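Local coordinates for putative cell adhesion protein (Parabacteroides distasonis, PDB 3LIU) that probably serves as a fimbrillin of the FimA/Mfa1 family, a pilus subunit thought to take part in cell adhesion, at residues A[339-342]-A[348-351]; A[350-353]-A[357-360]; A[49-52]-A[58-61]. One frame throughout, in Å; residues are numbered along the deposited sequence.

Followed from the N terminus, contact 3 comes first: it pairs strand 45-52 with strand 57-66 and closes a short hairpin loop in the FimA family region. A long run of chain then passes before contact 1 draws 339-342 against 348-351, closing the turn of a small two-stranded hairpin. Contact 2 begins where that hairpin ends, sharing Ser-350 and Lys-351, and ties the following loop to the start of strand 358-366. The loops thus follow one another, the centres of contacts 1 and 2 are about 8 Å apart, and Val-341 packs on Phe-352 between them. Contact 3 lies across the chain's centre from contact 1, their centres about 39 Å apart.

Contact 1 of 3, residues A[339-342]-A[348-351]; sequences EEVT and KRSK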
loop_
_atom_site.group_PDB
_atom_site.type_symbol
_atom_site.label_atom_id
_atom_site.label_comp_id
_atom_site.label_asym_id
_atom_site.label_seq_id
_atom_site.Cartn_x
_atom_site.Cartn_y
_atom_site.Cartn_z
ATOM N N GLU A 339 5.691 12.031 7.025
ATOM C CA GLU A 339 5.983 12.720 8.270
ATOM C C GLU A 339 5.159 14.019 8.414
ATOM O O GLU A 339 4.665 14.371 9.497
ATOM C CB GLU A 339 7.472 13.011 8.286
ATOM C CG GLU A 339 7.919 13.914 9.431
ATOM C CD GLU A 339 9.431 14.099 9.450
ATOM O OE1 GLU A 339 10.024 14.408 8.389
ATOM O OE2 GLU A 339 10.018 13.907 10.521
ATOM N N GLU A 340 5.037 14.720 7.298
ATOM C CA GLU A 340 4.131 15.853 7.114
ATOM C C GLU A 340 3.551 15.740 5.683
ATOM O O GLU A 340 4.305 15.542 4.692
ATOM C CB GLU A 340 4.892 17.176 7.321
ATOM C CG GLU A 340 4.032 18.456 7.208
ATOM C CD GLU A 340 3.101 18.668 8.404
ATOM O OE1 GLU A 340 3.356 18.075 9.454
ATOM O OE2 GLU A 340 2.129 19.441 8.301
ATOM N N VAL A 341 2.236 15.850 5.579
ATOM C CA VAL A 341 1.540 15.790 4.303
ATOM C C VAL A 341 0.585 16.985 4.136
ATOM O O VAL A 341 0.112 17.584 5.119
ATOM C CB VAL A 341 0.775 14.468 4.120
ATOM C CG1 VAL A 341 1.756 13.291 4.275
ATOM C CG2 VAL A 341 -0.424 14.336 5.135
ATOM N N THR A 342 0.350 17.326 2.877
ATOM C CA THR A 342 -0.733 18.176 2.429
ATOM C C THR A 342 -1.804 17.231 1.962
ATOM O O THR A 342 -1.529 16.306 1.188
ATOM C CB THR A 342 -0.224 19.127 1.299
ATOM O OG1 THR A 342 0.626 20.092 1.902
ATOM C CG2 THR A 342 -1.364 19.908 0.576
ATOM N N LYS A 348 -3.267 20.121 6.318
ATOM C CA LYS A 348 -1.963 19.598 6.730
ATOM C C LYS A 348 -2.151 18.548 7.808
ATOM O O LYS A 348 -2.986 18.729 8.698
ATOM C CB LYS A 348 -1.068 20.699 7.288
ATOM C CG LYS A 348 -0.930 21.949 6.434
ATOM C CD LYS A 348 -0.092 21.752 5.184
ATOM C CE LYS A 348 -0.435 22.834 4.107
ATOM N NZ LYS A 348 0.231 22.626 2.777
ATOM N N ARG A 349 -1.373 17.463 7.726
ATOM C CA ARG A 349 -1.305 16.453 8.779
ATOM C C ARG A 349 0.136 16.052 9.081
ATOM O O ARG A 349 0.969 15.889 8.164
ATOM C CB ARG A 349 -2.057 15.178 8.383
ATOM C CG ARG A 349 -3.525 15.327 8.080
ATOM C CD ARG A 349 -4.315 15.629 9.321
ATOM N NE ARG A 349 -5.735 15.699 9.011
ATOM C CZ ARG A 349 -6.407 16.809 8.666
ATOM N NH1 ARG A 349 -5.818 18.006 8.575
ATOM N NH2 ARG A 349 -7.698 16.721 8.414
ATOM N N SER A 350 0.430 15.893 10.366
ATOM C CA SER A 350 1.734 15.432 10.796
ATOM C C SER A 350 1.569 13.960 11.188
ATOM O O SER A 350 0.511 13.522 11.620
ATOM C CB SER A 350 2.252 16.253 11.985
ATOM O OG SER A 350 1.510 15.866 13.125
ATOM N N LYS A 351 2.629 13.204 11.002
ATOM C CA LYS A 351 2.660 11.793 11.375
ATOM C C LYS A 351 1.593 10.958 10.679
ATOM O O LYS A 351 1.134 9.996 11.228
ATOM C CB LYS A 351 2.609 11.643 12.903
ATOM C CG LYS A 351 3.828 12.273 13.601
ATOM C CD LYS A 351 3.717 12.276 15.112
ATOM C CE LYS A 351 4.742 13.214 15.770
ATOM N NZ LYS A 351 6.156 12.964 15.301
#
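Thr-342 OG1 sits beside its own backbone N (chi1 -72°), and a bend at chi2 of Lys-348 (-72°) carries the lysine chain alongside it, the two side chains pointing the same way. This is one face of a two-stranded antiparallel beta hairpin, in which Lys-348 NZ donates to Thr-342 OG1 at 2.7 Å. A valine at Thr-342 would probably leave that ammonium without its hydroxyl acceptor and the end of the lysine chain freer to swing.

Glu-340 shares this face: its CG runs out from the strand and the chain then bends back, bringing OE1 to 3.3 Å from Ser-350 CB, while the side chains of Glu-340 and Lys-348 cross at about a right angle, the carboxylate apart from the ammonium. On the other face Val-341 CG2 packs on Arg-349 CB at 3.7 Å, and the valine also rests on Val-387 and Val-389 of strand 383-391, so this hairpin lies against the body of the fold. Val-341 and Arg-349 form the hydrogen-bonded pair, with Val-341 N to Arg-349 O at 2.9 Å. Arg-349 curls back along its own strand, and its NH1 reaches Lys-348 O at 2.9 Å, with that oxygen close to the guanidinium plane.

Contact 2 of 3, residues A[350-353]-A[357-360]; sequences SKFY and NYKY
Tyr-360 OH is held by two backbone groups: it donates to Tyr-353 O at 2.6 Å and accepts from the N of Gln-355, in the turn that joins the two segments. The first bond lies in the carbonyl plane on a lone pair of Tyr-353 O, with a C=O...donor angle of 138°. The phenol thus bridges two main-chain groups of the loop that leads from strand 347-350 into strand 358-366.

Phe-352 approaches the same hydroxyl from another direction. With CG anti to the backbone N (chi1 -162°), its ring extends toward strand 358-366 and meets Tyr-360 OH along its edge, CE2 lying 3.3 Å from that oxygen. The far corner of the same ring continues to Tyr-358: CZ of Phe-352 stands over one face of the tyrosine ring, offset toward the rim, 3.9 Å from Tyr-358 CE2. The pair is T-shaped, edge of phenylalanine to face of tyrosine, with planes at 75° and centroids 5.5 Å apart. Tyr-358 and Tyr-360, two residues apart on one strand, thus offer Phe-352 a ring face and a hydroxyl respectively.

Val-389 of strand 383-391 touches Phe-352, Tyr-358 and Tyr-360 alike, so the aromatic cluster packs against the neighbouring strand of the sheet. Trp-220 meets the ring of Tyr-358, while Tyr-353, whose side chain leaves the backbone heading away from strand 358-366, stacks on His-306.

The contact combines apolar ring packing with a doubly bonded phenol oxygen: the edge of Phe-352 lies beside a buried hydroxyl that is served by one carbonyl and one amide of the loop. With both bonds made to the main chain, the rotation of the hydroxyl is probably fixed, and its place is likely to follow the shape of this turn.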
loop_
_atom_site.group_PDB
_atom_site.type_symbol
_atom_site.label_atom_id
_atom_site.label_comp_id
_atom_site.label_asym_id
_atom_site.label_seq_id
_atom_site.Cartn_x
_atom_site.Cartn_y
_atom_site.Cartn_z
ATOM N N SER A 350 0.430 15.893 10.366
ATOM C CA SER A 350 1.734 15.432 10.796
ATOM C C SER A 350 1.569 13.960 11.188
ATOM O O SER A 350 0.511 13.522 11.620
ATOM C CB SER A 350 2.252 16.253 11.985
ATOM O OG SER A 350 1.510 15.866 13.125
ATOM N N LYS A 351 2.629 13.204 11.002
ATOM C CA LYS A 351 2.660 11.793 11.375
ATOM C C LYS A 351 1.593 10.958 10.679
ATOM O O LYS A 351 1.134 9.996 11.228
ATOM C CB LYS A 351 2.609 11.643 12.903
ATOM C CG LYS A 351 3.828 12.273 13.601
ATOM C CD LYS A 351 3.717 12.276 15.112
ATOM C CE LYS A 351 4.742 13.214 15.770
ATOM N NZ LYS A 351 6.156 12.964 15.301
ATOM N N PHE A 352 1.224 11.324 9.456
ATOM C CA PHE A 352 0.292 10.542 8.646
ATOM C C PHE A 352 0.967 9.230 8.188
ATOM O O PHE A 352 0.332 8.165 8.133
ATOM C CB PHE A 352 -0.112 11.374 7.417
ATOM C CG PHE A 352 -1.339 10.898 6.742
ATOM C CD1 PHE A 352 -2.602 11.255 7.233
ATOM C CD2 PHE A 352 -1.249 10.113 5.603
ATOM C CE1 PHE A 352 -3.752 10.794 6.603
ATOM C CE2 PHE A 352 -2.370 9.663 4.957
ATOM C CZ PHE A 352 -3.635 9.995 5.450
ATOM N N TYR A 353 2.232 9.339 7.786
ATOM C CA TYR A 353 2.986 8.201 7.276
ATOM C C TYR A 353 2.227 7.485 6.130
ATOM O O TYR A 353 1.594 8.150 5.304
ATOM C CB TYR A 353 3.441 7.288 8.455
ATOM C CG TYR A 353 4.365 8.029 9.405
ATOM C CD1 TYR A 353 5.575 8.532 8.952
ATOM C CD2 TYR A 353 4.031 8.241 10.739
ATOM C CE1 TYR A 353 6.427 9.220 9.790
ATOM C CE2 TYR A 353 4.887 8.937 11.589
ATOM C CZ TYR A 353 6.081 9.418 11.092
ATOM O OH TYR A 353 6.957 10.108 11.879
ATOM N N ASN A 357 -4.486 2.873 0.166
ATOM C CA ASN A 357 -5.375 3.421 -0.855
ATOM C C ASN A 357 -5.261 4.943 -1.031
ATOM O O ASN A 357 -6.237 5.607 -1.358
ATOM C CB ASN A 357 -6.824 3.019 -0.573
ATOM C CG ASN A 357 -7.678 3.029 -1.841
ATOM O OD1 ASN A 357 -7.261 2.547 -2.886
ATOM N ND2 ASN A 357 -8.859 3.574 -1.743
ATOM N N TYR A 358 -4.064 5.464 -0.766
ATOM C CA TYR A 358 -3.689 6.839 -1.048
ATOM C C TYR A 358 -2.517 6.854 -1.977
ATOM O O TYR A 358 -1.704 5.946 -1.979
ATOM C CB TYR A 358 -3.270 7.588 0.227
ATOM C CG TYR A 358 -4.397 7.875 1.192
ATOM C CD1 TYR A 358 -5.339 8.866 0.926
ATOM C CD2 TYR A 358 -4.533 7.141 2.354
ATOM C CE1 TYR A 358 -6.366 9.133 1.833
ATOM C CE2 TYR A 358 -5.570 7.368 3.235
ATOM C CZ TYR A 358 -6.469 8.383 2.983
ATOM O OH TYR A 358 -7.470 8.609 3.880
ATOM N N LYS A 359 -2.437 7.912 -2.772
ATOM C CA LYS A 359 -1.313 8.166 -3.626
ATOM C C LYS A 359 -0.527 9.278 -2.956
ATOM O O LYS A 359 -1.100 10.294 -2.548
ATOM C CB LYS A 359 -1.758 8.647 -4.981
ATOM C CG LYS A 359 -2.398 7.613 -5.830
ATOM C CD LYS A 359 -2.213 7.993 -7.277
ATOM C CE LYS A 359 -2.700 6.918 -8.165
ATOM N NZ LYS A 359 -2.164 7.037 -9.548
ATOM N N TYR A 360 0.774 9.049 -2.829
ATOM C CA TYR A 360 1.721 9.983 -2.261
ATOM C C TYR A 360 2.551 10.555 -3.408
ATOM O O TYR A 360 3.180 9.797 -4.186
ATOM C CB TYR A 360 2.617 9.261 -1.257
ATOM C CG TYR A 360 1.906 8.851 -0.028
ATOM C CD1 TYR A 360 1.090 7.728 -0.019
ATOM C CD2 TYR A 360 2.042 9.566 1.156
ATOM C CE1 TYR A 360 0.421 7.339 1.139
ATOM C CE2 TYR A 360 1.378 9.184 2.306
ATOM C CZ TYR A 360 0.552 8.101 2.296
ATOM O OH TYR A 360 -0.114 7.745 3.453
#

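Contact 3 of 3, residues A[49-52]-A[58-61]; sequences GVFG and VIYT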
loop_
_atom_site.group_PDB
_atom_site.type_symbol
_atom_site.label_atom_id
_atom_site.label_comp_id
_atom_site.label_asym_id
_atom_site.label_seq_id
_atom_site.Cartn_x
_atom_site.Cartn_y
_atom_site.Cartn_z
ATOM N N GLY A 49 -15.929 -14.476 2.138
ATOM C CA GLY A 49 -16.032 -15.245 3.373
ATOM C C GLY A 49 -17.369 -14.935 3.993
ATOM O O GLY A 49 -17.675 -13.743 4.258
ATOM N N VAL A 50 -18.166 -15.977 4.219
ATOM C CA VAL A 50 -19.482 -15.818 4.882
ATOM C C VAL A 50 -19.443 -16.561 6.229
ATOM O O VAL A 50 -19.264 -17.777 6.247
ATOM C CB VAL A 50 -20.592 -16.457 4.006
ATOM C CG1 VAL A 50 -21.992 -16.158 4.578
ATOM C CG2 VAL A 50 -20.497 -15.954 2.579
ATOM N N PHE A 51 -19.622 -15.851 7.336
ATOM C CA PHE A 51 -19.464 -16.441 8.675
ATOM C C PHE A 51 -20.751 -16.256 9.489
ATOM O O PHE A 51 -21.132 -15.141 9.889
ATOM C CB PHE A 51 -18.230 -15.837 9.386
ATOM C CG PHE A 51 -16.922 -16.113 8.679
ATOM C CD1 PHE A 51 -16.179 -17.248 8.953
ATOM C CD2 PHE A 51 -16.448 -15.242 7.722
ATOM C CE1 PHE A 51 -14.963 -17.487 8.289
ATOM C CE2 PHE A 51 -15.277 -15.471 7.063
ATOM C CZ PHE A 51 -14.520 -16.595 7.343
ATOM N N GLY A 52 -21.448 -17.355 9.708
ATOM C CA GLY A 52 -22.723 -17.289 10.412
ATOM C C GLY A 52 -22.481 -16.931 11.861
ATOM O O GLY A 52 -21.441 -17.244 12.406
ATOM N N VAL A 58 -18.744 -20.382 5.195
ATOM C CA VAL A 58 -18.575 -20.738 3.802
ATOM C C VAL A 58 -17.660 -19.712 3.172
ATOM O O VAL A 58 -17.959 -18.500 3.198
ATOM C CB VAL A 58 -19.911 -20.757 3.041
ATOM C CG1 VAL A 58 -19.708 -21.257 1.633
ATOM C CG2 VAL A 58 -20.915 -21.682 3.747
ATOM N N ILE A 59 -16.544 -20.177 2.620
ATOM C CA ILE A 59 -15.579 -19.302 1.923
ATOM C C ILE A 59 -15.297 -19.850 0.545
ATOM O O ILE A 59 -15.095 -21.051 0.400
ATOM C CB ILE A 59 -14.225 -19.211 2.654
ATOM C CG1 ILE A 59 -14.427 -18.736 4.110
ATOM C CG2 ILE A 59 -13.241 -18.269 1.873
ATOM C CD1 ILE A 59 -14.111 -19.731 5.156
ATOM N N TYR A 60 -15.291 -18.986 -0.464
ATOM C CA TYR A 60 -15.083 -19.410 -1.837
ATOM C C TYR A 60 -14.441 -18.326 -2.660
ATOM O O TYR A 60 -14.523 -17.139 -2.325
ATOM C CB TYR A 60 -16.399 -19.812 -2.500
ATOM C CG TYR A 60 -17.454 -18.740 -2.449
ATOM C CD1 TYR A 60 -18.195 -18.538 -1.297
ATOM C CD2 TYR A 60 -17.731 -17.939 -3.552
ATOM C CE1 TYR A 60 -19.201 -17.562 -1.237
ATOM C CE2 TYR A 60 -18.738 -16.948 -3.493
ATOM C CZ TYR A 60 -19.443 -16.769 -2.312
ATOM O OH TYR A 60 -20.422 -15.828 -2.194
ATOM N N THR A 61 -13.843 -18.735 -3.772
ATOM C CA THR A 61 -13.195 -17.807 -4.715
ATOM C C THR A 61 -13.671 -18.110 -6.129
ATOM O O THR A 61 -13.699 -19.269 -6.544
ATOM C CB THR A 61 -11.650 -17.873 -4.673
ATOM O OG1 THR A 61 -11.179 -17.485 -3.383
ATOM C CG2 THR A 61 -11.002 -16.878 -5.721
#
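Phe-51 and Ile-59 lean across each other obliquely on one face of an antiparallel beta hairpin, strand 45-52 with strand 57-66, in the region of this protein assigned to the FimA family. The phenylalanine ring, with CG beside the backbone N (chi1 -62°), leans back over Gly-49 of its own strand, and its CZ comes to 3.8 Å from Ile-59 CD1. The ethyl arm of the isoleucine answers it: CG1 also lies beside its own backbone N and rests against both neighbours, 3.9 Å from Phe-51 CZ and 3.9 Å from Gly-49 CA. A CB at Gly-49 would probably clash with Phe-51 CE2 as the ring now stands. Helix 106-110 closes over this face, with Ile-106 against Phe-51 and Phe-109 against Ile-59.

The other face is built differently. Val-50 and Val-58 stand opposite one another as a hydrogen-bonded pair, with Val-50 CB and Val-58 CB 4.5 Å apart. Tyr-60 turns the edge of its ring to Val-50, CE1 lying 4.3 Å from Val-50 CG2. Here Trp-56 packs on Val-50, whereas Tyr-80 of strand 71-80 touches Val-58, and Val-74 and Gln-77 of that strand touch Tyr-60. One face thus meets helix 106-110, while the other meets strand 71-80 and Trp-56 of the hairpin's own loop.

Between the two faces, the valines exchange a pair of main-chain bonds. Val-58 N donates to Val-50 O at 2.9 Å, and Val-50 N returns a shorter bond of 2.7 Å to Val-58 O, with an N-H...acceptor angle of 158°.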